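Long-range contacts in protelomerase (Agrobacterium tumefaciens, PDB 4F43), which generates the covalently closed hairpin ends of a linear bacterial chromosome and protects them once formed: residues 6-11 and 76-81; 125-130 and 251-256; 177-182 and 197-202; 282-287 and 300-305. The protein carries 1 engineered substitution. All coordinates share one frame; numbering follows the deposited sequence. Where two conformers were deposited one is given.

Contact 1 joins helices 9-18 and 65-82 near the start of the chain and lies apart, its centre about 35 Å from contact 3, about 36 Å from contact 4 and about 43 Å from contact 2. Contacts 2, 3 and 4 all belong to the telomere resolvase catalytic domain. The hairpin of contact 3 forms and closes between the two halves of contact 2, and contact 4 follows both. Contacts 3 and 4 have centres about 17 Å apart and meet where P201 CG packs on Y286 OH, 3.8 Å away. Contacts 1 and 4 each reach chain B, so the DNA is approached from widely separated parts of the protein.

Contact 1 of 4, residues 6-11 and 76-81; sequences GVATSI and RNAIRE. With nucleotides of chain B.
E81 holds CG anti to its backbone N (chi1 -178°) and runs on extended, which carries its carboxylate across to S10, whose OG is turned back beside its own backbone N (chi1 -56°). These two settings let one residue grip one oxygen twice. S10 OG donates to E81 OE1 at 2.7 Å, and S10 N donates to the same E81 OE1 at 3.2 Å with an N-H...O angle of 146°. Both donors use the syn side of the oxygen but come from opposite faces of the carboxylate plane, so the group is pinned from above and below.

S10 lies in the first turn of helix 9-18, where A8 takes the N-cap position without a polar side chain. A carboxylate from helix 65-82 thus supplies an acceptor at this helix start, an arrangement probably favoured by the helix dipole. Under the polar grip, A8 CB faces E81 OE2 at 3.6 Å and packs on A78 CB at 4.3 Å, small residues that allow the two backbones to come close.

The far side of segment 76-81 faces DNA. R76 NE donates to DT20 OP1 of chain B at 3.1 Å, the phosphate oxygen lying at the edge of the guanidinium near its plane. The next residue, N77, donates from ND2 to DA21 OP2 of chain B, also at 3.1 Å, so consecutive residues bind consecutive phosphates. R76 NH1 is held by the carbonyls of L90 and A93. Helix 28-40 packs against A78 through I33 and I37, while I79 lies against helix 89-92.

Contact 2 of 4, residues 125-130 and 251-256; sequences RQVLKI and DVWPKE
The indole of W253 receives V127 obliquely, the methyl CG1 coming to 4.3 Å from the ring atom CZ3. The same indole meets the ring of F121 in an edge-to-face pair, and its NE1 is hydrogen-bonded to E257, which fixes the polar corner of the ring. This is helix-against-loop packing inside the telomere resolvase catalytic domain: helix 124-134 lies against the connection between helices 230-248 and 263-276.

V127 serves two neighbours with its two branches. Its CG1 stands anti to the backbone N (chi1 174°) and takes the tryptophan, whereas CG2, beside the backbone N, meets V252 CG2 at 3.8 Å. The second flat group, the amide of Q126, brings its OE1 to V252 CG1 at 3.7 Å, so that the two methyls of V252 touch different residues of the helix. The Q126 end of the patch is exposed, whereas V127 and W253 are buried and share L264 of helix 263-276 as a further apolar neighbour. F249 backs both V127 and I130. The contact is therefore apolar at its centre. One helical turn beyond V127, I130 CD1 reaches the same V252 CG2 at 4.3 Å.

Contact 3 of 4, residues 177-182 and 197-202; sequences SILFNG and TYEIPV
Strands 177-180 and 198-201 form an antiparallel pair at one margin of a four-stranded sheet, 198-201 being an outermost strand within the chain. Their directions differ by 139°, a marked twist from a straight antiparallel course.

The backbone bonds are uneven. I178 and I200 make a hydrogen-bonded pair: I178 N donates to I200 O at 2.9 Å, and I200 N returns a bond of 2.9 Å to I178 O, nearly straight with an N-H...O angle of 172°. Further along, F180 and Y198 are also a hydrogen-bonded pair, but both bonds are weak, the one from F180 N to Y198 O measuring 3.1 Å. A CA-H...O contact extends the ladder past them, T197 CA lying 3.3 Å from F180 O.

Apolar contacts fill the face that carries I178, F180, Y198 and I200. I178 CG1 meets I200 CG1 at 3.8 Å, and the I178 side chain crosses that of V202 at about a right angle. I200 reaches along the strand as well, its CD1 lying 3.6 Å from F180 CB. T151 of helix 140-151 packs on I178, I200 and V202, and helix 206-217 on I178, so this face is turned to the helices of the catalytic domain. On the other face L179 lies over the backbone of E199, while S177 OG is hydrogen-bonded to S174 OG.

The aromatic pair closes the hairpin's loop end. F180 and Y198 point the same way with ring planes at 85°, and R153 makes a cation-pi contact with F180. At the edge of the phenylalanine ring, near its plane, Y198 CE2 approaches F180 CD2 to 3.6 Å.

Contact 4 of 4, residues 282-287 and 300-305; sequences TKNSYF and TSLSYM. With nucleotides of chain B.
The loop that carries Y304 to the DNA is seated on the first turns of helix 283-291, with N284 and S301 as the polar link. N284 ND2 donates to S301 OG at 3.1 Å, nearly straight at 167°, with the oxygen practically in the plane of the amide. S301 OG is also bonded to the carbonyl of L298, so this hydroxyl has two hydrogen-bond partners.

Next to this bond F287 is packed mostly by carbon and sulfur, with one carbonyl at its edge. F287 CB abuts S301 CB at 3.6 Å, and Y304 O lies at the edge of the F287 ring, 3.7 Å from CE2. M305 adds a Met-aromatic contact: its SD stands above the ring face, 4.7 Å from the centroid and 24° off the normal, while M305 CG approaches F287 CE2 to 3.8 Å.

Within the telomere resolvase catalytic domain, this placing of Y304 at the DNA backbone is consistent with the tyrosine nucleophile of the family. F287 CD2 touches Y304 CB, and the phenol ring leads away from the helix. H266 meets that ring, and Y262 OH is hydrogen-bonded to Y304 OH. Y304 OH lies 2.9 Å from DA13 O3' of chain B.

Contact 1 of 4, residues 6-11 and 76-81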
# COMPACT_ATOMS: atom_id res chain seq x y z
N GLY A 6 14.51 -27.31 6.28
CA GLY A 6 14.56 -25.88 6.03
C GLY A 6 14.26 -25.05 7.25
O GLY A 6 13.72 -25.54 8.24
N VAL A 7 14.62 -23.77 7.18
CA VAL A 7 14.39 -22.84 8.29
C VAL A 7 13.99 -21.45 7.79
O VAL A 7 14.69 -20.85 6.98
CB VAL A 7 15.64 -22.75 9.20
CG1 VAL A 7 16.91 -22.64 8.37
CG2 VAL A 7 15.50 -21.58 10.17
N ALA A 8 12.86 -20.96 8.27
CA ALA A 8 12.40 -19.62 7.94
C ALA A 8 13.08 -18.61 8.85
O ALA A 8 12.57 -18.29 9.93
CB ALA A 8 10.89 -19.53 8.06
N THR A 9 14.23 -18.11 8.41
CA THR A 9 15.08 -17.25 9.24
C THR A 9 14.39 -15.96 9.67
O THR A 9 14.71 -15.40 10.72
CB THR A 9 16.39 -16.90 8.51
OG1 THR A 9 16.77 -17.98 7.65
CG2 THR A 9 17.50 -16.62 9.51
N SER A 10 13.44 -15.49 8.86
CA SER A 10 12.71 -14.26 9.16
C SER A 10 11.96 -14.37 10.48
O SER A 10 12.15 -13.56 11.39
CB SER A 10 11.73 -13.95 8.03
OG SER A 10 12.40 -13.86 6.78
N ILE A 11 11.11 -15.39 10.57
CA ILE A 11 10.31 -15.63 11.77
C ILE A 11 11.20 -15.83 12.99
O ILE A 11 10.97 -15.25 14.05
CB ILE A 11 9.43 -16.88 11.60
CG1 ILE A 11 8.83 -16.94 10.19
CG2 ILE A 11 8.34 -16.91 12.67
CD1 ILE A 11 7.87 -15.81 9.89
N ARG A 76 2.53 -19.63 3.76
CA ARG A 76 3.04 -19.96 2.44
C ARG A 76 4.40 -19.31 2.15
O ARG A 76 5.30 -19.95 1.61
CB ARG A 76 2.03 -19.57 1.36
CG ARG A 76 0.74 -20.38 1.40
CD ARG A 76 -0.21 -19.96 0.30
NE ARG A 76 0.36 -20.18 -1.02
CZ ARG A 76 0.32 -21.34 -1.66
NH1 ARG A 76 -0.26 -22.39 -1.10
NH2 ARG A 76 0.87 -21.45 -2.87
N ASN A 77 4.53 -18.04 2.52
CA ASN A 77 5.81 -17.34 2.37
C ASN A 77 6.90 -17.98 3.23
O ASN A 77 8.05 -18.08 2.81
CB ASN A 77 5.66 -15.86 2.70
CG ASN A 77 4.95 -15.09 1.60
OD1 ASN A 77 5.02 -15.45 0.43
ND2 ASN A 77 4.25 -14.03 1.98
N ALA A 78 6.52 -18.41 4.42
CA ALA A 78 7.45 -19.09 5.32
C ALA A 78 7.94 -20.40 4.70
O ALA A 78 9.12 -20.74 4.78
CB ALA A 78 6.81 -19.34 6.67
N ILE A 79 7.01 -21.13 4.08
CA ILE A 79 7.34 -22.38 3.40
C ILE A 79 8.28 -22.13 2.22
O ILE A 79 9.26 -22.85 2.03
CB ILE A 79 6.08 -23.12 2.92
CG1 ILE A 79 5.17 -23.46 4.09
CG2 ILE A 79 6.46 -24.38 2.16
CD1 ILE A 79 3.86 -24.09 3.69
N ARG A 80 7.96 -21.10 1.43
CA ARG A 80 8.80 -20.74 0.29
C ARG A 80 10.20 -20.36 0.74
O ARG A 80 11.18 -20.66 0.06
CB ARG A 80 8.18 -19.58 -0.49
CG ARG A 80 6.90 -19.94 -1.23
CD ARG A 80 6.41 -18.76 -2.05
NE ARG A 80 5.15 -19.05 -2.74
CZ ARG A 80 5.07 -19.52 -3.98
NH1 ARG A 80 3.88 -19.75 -4.52
NH2 ARG A 80 6.17 -19.77 -4.67
N GLU A 81 10.30 -19.69 1.88
CA GLU A 81 11.59 -19.27 2.41
C GLU A 81 12.39 -20.45 2.94
O GLU A 81 13.60 -20.53 2.72
CB GLU A 81 11.40 -18.23 3.52
CG GLU A 81 12.70 -17.70 4.10
CD GLU A 81 12.48 -16.76 5.27
OE1 GLU A 81 13.44 -16.07 5.68
OE2 GLU A 81 11.34 -16.71 5.79
P DT B 20 -0.30 -16.35 -1.34
OP1 DT B 20 0.92 -17.19 -1.26
OP2 DT B 20 -1.15 -16.18 -0.14
O5' DT B 20 0.14 -14.90 -1.86
C5' DT B 20 1.00 -14.78 -2.99
C4' DT B 20 1.43 -13.33 -3.18
O4' DT B 20 0.26 -12.52 -3.45
C3' DT B 20 2.13 -12.69 -1.99
O3' DT B 20 3.19 -11.85 -2.43
C2' DT B 20 1.02 -11.88 -1.33
C1' DT B 20 0.19 -11.45 -2.53
N1 DT B 20 -1.23 -11.23 -2.19
C2 DT B 20 -1.82 -10.02 -2.50
O2 DT B 20 -1.22 -9.12 -3.06
N3 DT B 20 -3.13 -9.92 -2.14
C4 DT B 20 -3.91 -10.88 -1.51
O4 DT B 20 -5.09 -10.68 -1.22
C5 DT B 20 -3.22 -12.11 -1.21
C7 DT B 20 -3.95 -13.23 -0.53
C6 DT B 20 -1.94 -12.23 -1.56
P DA B 21 4.13 -11.10 -1.36
OP1 DA B 21 5.51 -11.07 -1.91
OP2 DA B 21 3.88 -11.71 -0.03
O5' DA B 21 3.56 -9.61 -1.34
C5' DA B 21 3.76 -8.75 -2.45
C4' DA B 21 3.16 -7.37 -2.21
O4' DA B 21 1.75 -7.50 -1.90
C3' DA B 21 3.76 -6.58 -1.05
O3' DA B 21 3.65 -5.19 -1.32
C2' DA B 21 2.84 -6.97 0.10
C1' DA B 21 1.51 -6.92 -0.64
N9 DA B 21 0.42 -7.67 -0.00
C8 DA B 21 0.46 -8.92 0.53
N7 DA B 21 -0.69 -9.32 1.03
C5 DA B 21 -1.54 -8.24 0.80
C6 DA B 21 -2.90 -8.01 1.08
N6 DA B 21 -3.72 -8.88 1.69
N1 DA B 21 -3.40 -6.82 0.70
C2 DA B 21 -2.63 -5.93 0.09
N3 DA B 21 -1.34 -6.03 -0.23
C4 DA B 21 -0.86 -7.22 0.16

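Contact 2 of 4, residues 125-130 and 251-256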
# COMPACT_ATOMS: atom_id res chain seq x y z
N ARG A 125 -9.47 21.78 -0.96
CA ARG A 125 -8.48 22.82 -1.23
C ARG A 125 -7.66 23.12 0.02
O ARG A 125 -6.45 23.34 -0.05
CB ARG A 125 -9.16 24.10 -1.73
CG ARG A 125 -9.87 23.96 -3.07
CD ARG A 125 -10.53 25.26 -3.48
NE ARG A 125 -11.08 25.20 -4.83
CZ ARG A 125 -10.40 25.52 -5.92
NH1 ARG A 125 -9.14 25.93 -5.83
NH2 ARG A 125 -10.98 25.43 -7.11
N GLN A 126 -8.34 23.13 1.16
CA GLN A 126 -7.70 23.37 2.44
C GLN A 126 -6.71 22.26 2.76
O GLN A 126 -5.63 22.51 3.27
CB GLN A 126 -8.74 23.49 3.56
CG GLN A 126 -9.83 24.51 3.27
CD GLN A 126 -10.69 24.79 4.48
OE1 GLN A 126 -10.20 24.84 5.61
NE2 GLN A 126 -11.99 24.98 4.26
N VAL A 127 -7.09 21.02 2.45
CA VAL A 127 -6.23 19.87 2.67
C VAL A 127 -4.98 19.95 1.79
O VAL A 127 -3.86 19.73 2.26
CB VAL A 127 -6.98 18.55 2.38
CG1 VAL A 127 -6.02 17.37 2.48
CG2 VAL A 127 -8.14 18.38 3.34
N LEU A 128 -5.19 20.27 0.52
CA LEU A 128 -4.09 20.45 -0.42
C LEU A 128 -3.13 21.53 0.07
O LEU A 128 -1.91 21.37 -0.01
CB LEU A 128 -4.63 20.81 -1.81
CG LEU A 128 -5.43 19.73 -2.53
CD1 LEU A 128 -6.08 20.29 -3.79
CD2 LEU A 128 -4.54 18.55 -2.87
N LYS A 129 -3.70 22.62 0.57
CA LYS A 129 -2.90 23.70 1.13
C LYS A 129 -2.11 23.23 2.35
O LYS A 129 -0.95 23.61 2.53
CB LYS A 129 -3.78 24.89 1.50
CG LYS A 129 -3.01 26.07 2.07
CD LYS A 129 -2.05 26.65 1.04
CE LYS A 129 -1.01 27.54 1.70
NZ LYS A 129 -1.61 28.56 2.60
N ILE A 130 -2.74 22.40 3.17
CA ILE A 130 -2.08 21.84 4.35
C ILE A 130 -0.88 20.99 3.96
O ILE A 130 0.19 21.11 4.55
CB ILE A 130 -3.05 21.01 5.22
CG1 ILE A 130 -4.08 21.92 5.89
CG2 ILE A 130 -2.29 20.23 6.28
CD1 ILE A 130 -5.11 21.17 6.71
N ASP A 251 -10.80 18.82 11.32
CA ASP A 251 -12.09 19.45 11.08
C ASP A 251 -12.30 19.90 9.63
O ASP A 251 -13.24 20.64 9.35
CB ASP A 251 -12.29 20.63 12.03
CG ASP A 251 -12.55 20.20 13.46
OD1 ASP A 251 -13.40 19.30 13.67
OD2 ASP A 251 -11.89 20.74 14.37
N VAL A 252 -11.44 19.45 8.73
CA VAL A 252 -11.57 19.81 7.32
C VAL A 252 -11.86 18.60 6.44
O VAL A 252 -12.18 18.73 5.26
CB VAL A 252 -10.31 20.52 6.80
CG1 VAL A 252 -10.03 21.78 7.61
CG2 VAL A 252 -9.11 19.59 6.84
N TRP A 253 -11.75 17.41 7.03
CA TRP A 253 -12.02 16.17 6.32
C TRP A 253 -13.52 15.88 6.35
O TRP A 253 -14.18 16.17 7.35
CB TRP A 253 -11.24 15.02 6.95
CG TRP A 253 -11.03 13.84 6.05
CD1 TRP A 253 -11.87 12.77 5.89
CD2 TRP A 253 -9.92 13.61 5.17
NE1 TRP A 253 -11.34 11.89 4.98
CE2 TRP A 253 -10.15 12.38 4.52
CE3 TRP A 253 -8.76 14.32 4.88
CZ2 TRP A 253 -9.26 11.85 3.59
CZ3 TRP A 253 -7.87 13.80 3.96
CH2 TRP A 253 -8.13 12.57 3.33
N PRO A 254 -14.06 15.32 5.25
CA PRO A 254 -15.47 14.93 5.14
C PRO A 254 -15.97 14.17 6.37
O PRO A 254 -15.29 13.28 6.88
CB PRO A 254 -15.47 14.01 3.92
CG PRO A 254 -14.41 14.59 3.05
CD PRO A 254 -13.35 15.14 3.97
N LYS A 255 -17.16 14.54 6.84
CA LYS A 255 -17.74 13.98 8.06
C LYS A 255 -18.10 12.50 7.93
O LYS A 255 -18.33 11.82 8.93
CB LYS A 255 -18.98 14.78 8.46
CG LYS A 255 -20.03 14.85 7.37
CD LYS A 255 -21.18 15.77 7.75
CE LYS A 255 -22.20 15.89 6.62
NZ LYS A 255 -23.30 16.83 6.97
N GLU A 256 -18.13 12.00 6.70
CA GLU A 256 -18.55 10.63 6.44
C GLU A 256 -17.48 9.61 6.84
O GLU A 256 -17.75 8.41 6.88
CB GLU A 256 -18.92 10.45 4.96
CG GLU A 256 -20.12 11.27 4.50
CD GLU A 256 -19.77 12.71 4.19
OE1 GLU A 256 -18.58 13.09 4.33
OE2 GLU A 256 -20.68 13.47 3.80

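Contact 3 of 4, residues 177-182 and 197-202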
# COMPACT_ATOMS: atom_id res chain seq x y z
N SER A 177 4.71 18.50 -13.25
CA SER A 177 4.95 17.06 -13.39
C SER A 177 6.39 16.69 -13.05
O SER A 177 7.31 17.46 -13.32
CB SER A 177 4.60 16.57 -14.80
OG SER A 177 5.63 16.88 -15.71
N ILE A 178 6.57 15.52 -12.46
CA ILE A 178 7.90 15.00 -12.13
C ILE A 178 8.03 13.54 -12.56
O ILE A 178 7.09 12.97 -13.11
CB ILE A 178 8.18 15.10 -10.62
CG1 ILE A 178 7.21 14.22 -9.83
CG2 ILE A 178 8.10 16.54 -10.14
CD1 ILE A 178 7.40 14.29 -8.33
N LEU A 179 9.19 12.95 -12.30
CA LEU A 179 9.41 11.54 -12.59
C LEU A 179 9.41 10.73 -11.30
O LEU A 179 9.65 11.28 -10.22
CB LEU A 179 10.72 11.34 -13.35
CG LEU A 179 10.88 12.12 -14.66
CD1 LEU A 179 12.21 11.79 -15.32
CD2 LEU A 179 9.72 11.83 -15.60
N PHE A 180 9.15 9.43 -11.40
CA PHE A 180 9.00 8.60 -10.21
C PHE A 180 9.57 7.19 -10.37
O PHE A 180 9.51 6.59 -11.44
CB PHE A 180 7.53 8.53 -9.80
CG PHE A 180 7.23 7.47 -8.78
CD1 PHE A 180 7.66 7.61 -7.47
CD2 PHE A 180 6.52 6.33 -9.13
CE1 PHE A 180 7.39 6.63 -6.53
CE2 PHE A 180 6.25 5.35 -8.19
CZ PHE A 180 6.68 5.50 -6.89
N ASN A 181 10.13 6.67 -9.28
CA ASN A 181 10.68 5.32 -9.23
C ASN A 181 10.98 4.94 -7.78
O ASN A 181 11.58 5.72 -7.05
CB ASN A 181 11.96 5.24 -10.06
CG ASN A 181 12.28 3.82 -10.51
OD1 ASN A 181 11.39 3.06 -10.87
ND2 ASN A 181 13.56 3.47 -10.49
N GLY A 182 10.55 3.75 -7.35
CA GLY A 182 9.79 2.84 -8.18
C GLY A 182 8.50 2.39 -7.51
O GLY A 182 8.33 2.54 -6.30
N THR A 197 10.75 4.01 -14.61
CA THR A 197 10.69 5.44 -14.35
C THR A 197 9.68 6.10 -15.28
O THR A 197 9.93 6.24 -16.48
CB THR A 197 12.06 6.11 -14.53
OG1 THR A 197 12.52 5.90 -15.87
CG2 THR A 197 13.07 5.52 -13.56
N TYR A 198 8.54 6.51 -14.73
CA TYR A 198 7.48 7.11 -15.54
C TYR A 198 7.06 8.48 -15.01
O TYR A 198 7.31 8.81 -13.85
CB TYR A 198 6.28 6.17 -15.67
CG TYR A 198 5.55 5.89 -14.37
CD1 TYR A 198 4.31 6.46 -14.12
CD2 TYR A 198 6.10 5.06 -13.40
CE1 TYR A 198 3.63 6.20 -12.94
CE2 TYR A 198 5.43 4.80 -12.22
CZ TYR A 198 4.20 5.38 -11.99
OH TYR A 198 3.53 5.12 -10.82
N GLU A 199 6.42 9.26 -15.87
CA GLU A 199 6.06 10.64 -15.55
C GLU A 199 4.71 10.74 -14.84
O GLU A 199 3.73 10.14 -15.27
CB GLU A 199 6.05 11.49 -16.83
CG GLU A 199 5.97 12.99 -16.59
CD GLU A 199 6.11 13.78 -17.88
OE1 GLU A 199 7.15 14.45 -18.06
OE2 GLU A 199 5.17 13.74 -18.70
N ILE A 200 4.68 11.50 -13.75
CA ILE A 200 3.46 11.69 -12.97
C ILE A 200 3.20 13.18 -12.74
O ILE A 200 4.13 13.98 -12.66
CB ILE A 200 3.55 10.99 -11.60
CG1 ILE A 200 4.77 11.47 -10.82
CG2 ILE A 200 3.58 9.48 -11.78
CD1 ILE A 200 4.85 10.92 -9.42
N PRO A 201 1.91 13.56 -12.64
CA PRO A 201 1.57 14.96 -12.36
C PRO A 201 1.75 15.29 -10.89
O PRO A 201 1.73 14.40 -10.04
CB PRO A 201 0.08 15.02 -12.73
CG PRO A 201 -0.41 13.64 -12.49
CD PRO A 201 0.72 12.73 -12.90
N VAL A 202 1.93 16.58 -10.59
CA VAL A 202 2.01 17.05 -9.22
C VAL A 202 1.07 18.23 -8.99
O VAL A 202 0.70 18.93 -9.94
CB VAL A 202 3.45 17.46 -8.84
CG1 VAL A 202 4.32 16.23 -8.66
CG2 VAL A 202 4.03 18.39 -9.89

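Contact 4 of 4, residues 282-287 and 300-305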
# COMPACT_ATOMS: atom_id res chain seq x y z
N THR A 282 -10.24 8.29 -20.89
CA THR A 282 -11.27 8.09 -19.87
C THR A 282 -10.67 8.24 -18.48
O THR A 282 -9.45 8.35 -18.33
CB THR A 282 -11.94 6.71 -19.99
OG1 THR A 282 -10.96 5.69 -19.76
CG2 THR A 282 -12.53 6.53 -21.38
N LYS A 283 -11.53 8.24 -17.47
CA LYS A 283 -11.09 8.39 -16.09
C LYS A 283 -10.26 7.20 -15.65
O LYS A 283 -9.21 7.36 -15.02
CB LYS A 283 -12.30 8.56 -15.17
CG LYS A 283 -12.14 9.64 -14.11
CD LYS A 283 -13.42 9.80 -13.30
CE LYS A 283 -13.40 11.07 -12.47
NZ LYS A 283 -12.27 11.07 -11.50
N ASN A 284 -10.73 6.00 -15.99
CA ASN A 284 -10.02 4.77 -15.64
C ASN A 284 -8.62 4.72 -16.26
O ASN A 284 -7.67 4.29 -15.61
CB ASN A 284 -10.83 3.55 -16.09
CG ASN A 284 -12.24 3.54 -15.53
OD1 ASN A 284 -13.19 3.93 -16.21
ND2 ASN A 284 -12.38 3.09 -14.29
N SER A 285 -8.52 5.19 -17.50
CA SER A 285 -7.25 5.17 -18.21
C SER A 285 -6.24 6.12 -17.58
O SER A 285 -5.08 5.76 -17.36
CB SER A 285 -7.46 5.52 -19.68
OG SER A 285 -6.26 5.32 -20.42
N TYR A 286 -6.69 7.34 -17.27
CA TYR A 286 -5.83 8.34 -16.66
C TYR A 286 -5.40 7.89 -15.27
O TYR A 286 -4.23 8.05 -14.89
CB TYR A 286 -6.54 9.69 -16.59
CG TYR A 286 -5.63 10.83 -16.19
CD1 TYR A 286 -4.63 11.28 -17.04
CD2 TYR A 286 -5.77 11.46 -14.96
CE1 TYR A 286 -3.80 12.32 -16.68
CE2 TYR A 286 -4.95 12.50 -14.59
CZ TYR A 286 -3.96 12.93 -15.46
OH TYR A 286 -3.13 13.96 -15.09
N PHE A 287 -6.34 7.33 -14.52
CA PHE A 287 -6.05 6.79 -13.20
C PHE A 287 -4.98 5.71 -13.29
O PHE A 287 -4.00 5.75 -12.55
CB PHE A 287 -7.32 6.22 -12.57
CG PHE A 287 -8.12 7.23 -11.79
CD1 PHE A 287 -8.34 8.50 -12.30
CD2 PHE A 287 -8.65 6.90 -10.56
CE1 PHE A 287 -9.07 9.43 -11.58
CE2 PHE A 287 -9.39 7.82 -9.84
CZ PHE A 287 -9.60 9.09 -10.35
N THR A 300 -8.56 -1.86 -11.56
CA THR A 300 -7.94 -1.53 -10.28
C THR A 300 -8.24 -0.08 -9.91
O THR A 300 -8.33 0.27 -8.73
CB THR A 300 -6.41 -1.77 -10.31
OG1 THR A 300 -6.15 -3.13 -10.66
CG2 THR A 300 -5.79 -1.47 -8.96
N SER A 301 -8.43 0.75 -10.93
CA SER A 301 -8.74 2.16 -10.74
C SER A 301 -10.12 2.37 -10.11
O SER A 301 -10.39 3.42 -9.52
CB SER A 301 -8.67 2.91 -12.08
OG SER A 301 -9.64 2.41 -12.99
N LEU A 302 -10.98 1.36 -10.23
CA LEU A 302 -12.32 1.42 -9.66
C LEU A 302 -12.29 1.60 -8.15
O LEU A 302 -13.23 2.12 -7.56
CB LEU A 302 -13.11 0.15 -10.01
CG LEU A 302 -13.33 -0.15 -11.49
CD1 LEU A 302 -14.07 -1.46 -11.67
CD2 LEU A 302 -14.09 0.99 -12.16
N SER A 303 -11.19 1.17 -7.53
CA SER A 303 -11.04 1.27 -6.08
C SER A 303 -10.60 2.67 -5.65
O SER A 303 -10.60 2.99 -4.46
CB SER A 303 -10.03 0.24 -5.58
OG SER A 303 -10.44 -1.08 -5.90
N TYR A 304 -10.24 3.51 -6.62
CA TYR A 304 -9.73 4.85 -6.31
C TYR A 304 -10.77 5.94 -6.53
O TYR A 304 -10.48 7.12 -6.35
CB TYR A 304 -8.47 5.15 -7.12
CG TYR A 304 -7.26 4.36 -6.69
CD1 TYR A 304 -6.41 4.84 -5.70
CD2 TYR A 304 -6.97 3.13 -7.27
CE1 TYR A 304 -5.30 4.12 -5.30
CE2 TYR A 304 -5.86 2.40 -6.87
CZ TYR A 304 -5.03 2.90 -5.89
OH TYR A 304 -3.93 2.18 -5.49
N MET A 305 -11.98 5.54 -6.92
CA MET A 305 -13.04 6.51 -7.19
C MET A 305 -14.11 6.45 -6.11
O MET A 305 -15.06 5.66 -6.19
CB MET A 305 -13.63 6.26 -8.58
CG MET A 305 -12.60 5.87 -9.62
SD MET A 305 -13.10 6.19 -11.32
CE MET A 305 -14.61 5.23 -11.43
P DA B 13 -8.64 0.78 -0.94
OP1 DA B 13 -8.22 2.17 -0.66
OP2 DA B 13 -10.02 0.50 -1.38
O5' DA B 13 -7.65 0.17 -2.04
C5' DA B 13 -6.25 0.09 -1.76
C4' DA B 13 -5.52 -0.55 -2.92
O4' DA B 13 -5.31 -1.96 -2.64
C3' DA B 13 -6.25 -0.49 -4.26
O3' DA B 13 -5.31 -0.32 -5.31
C2' DA B 13 -6.92 -1.86 -4.34
C1' DA B 13 -5.86 -2.74 -3.69
N9 DA B 13 -6.37 -3.97 -3.12
C8 DA B 13 -7.64 -4.23 -2.67
N7 DA B 13 -7.79 -5.45 -2.20
C5 DA B 13 -6.54 -6.03 -2.35
C6 DA B 13 -6.03 -7.31 -2.05
N6 DA B 13 -6.75 -8.30 -1.50
N1 DA B 13 -4.74 -7.54 -2.34
C2 DA B 13 -4.00 -6.57 -2.88
N3 DA B 13 -4.36 -5.33 -3.21
C4 DA B 13 -5.66 -5.13 -2.92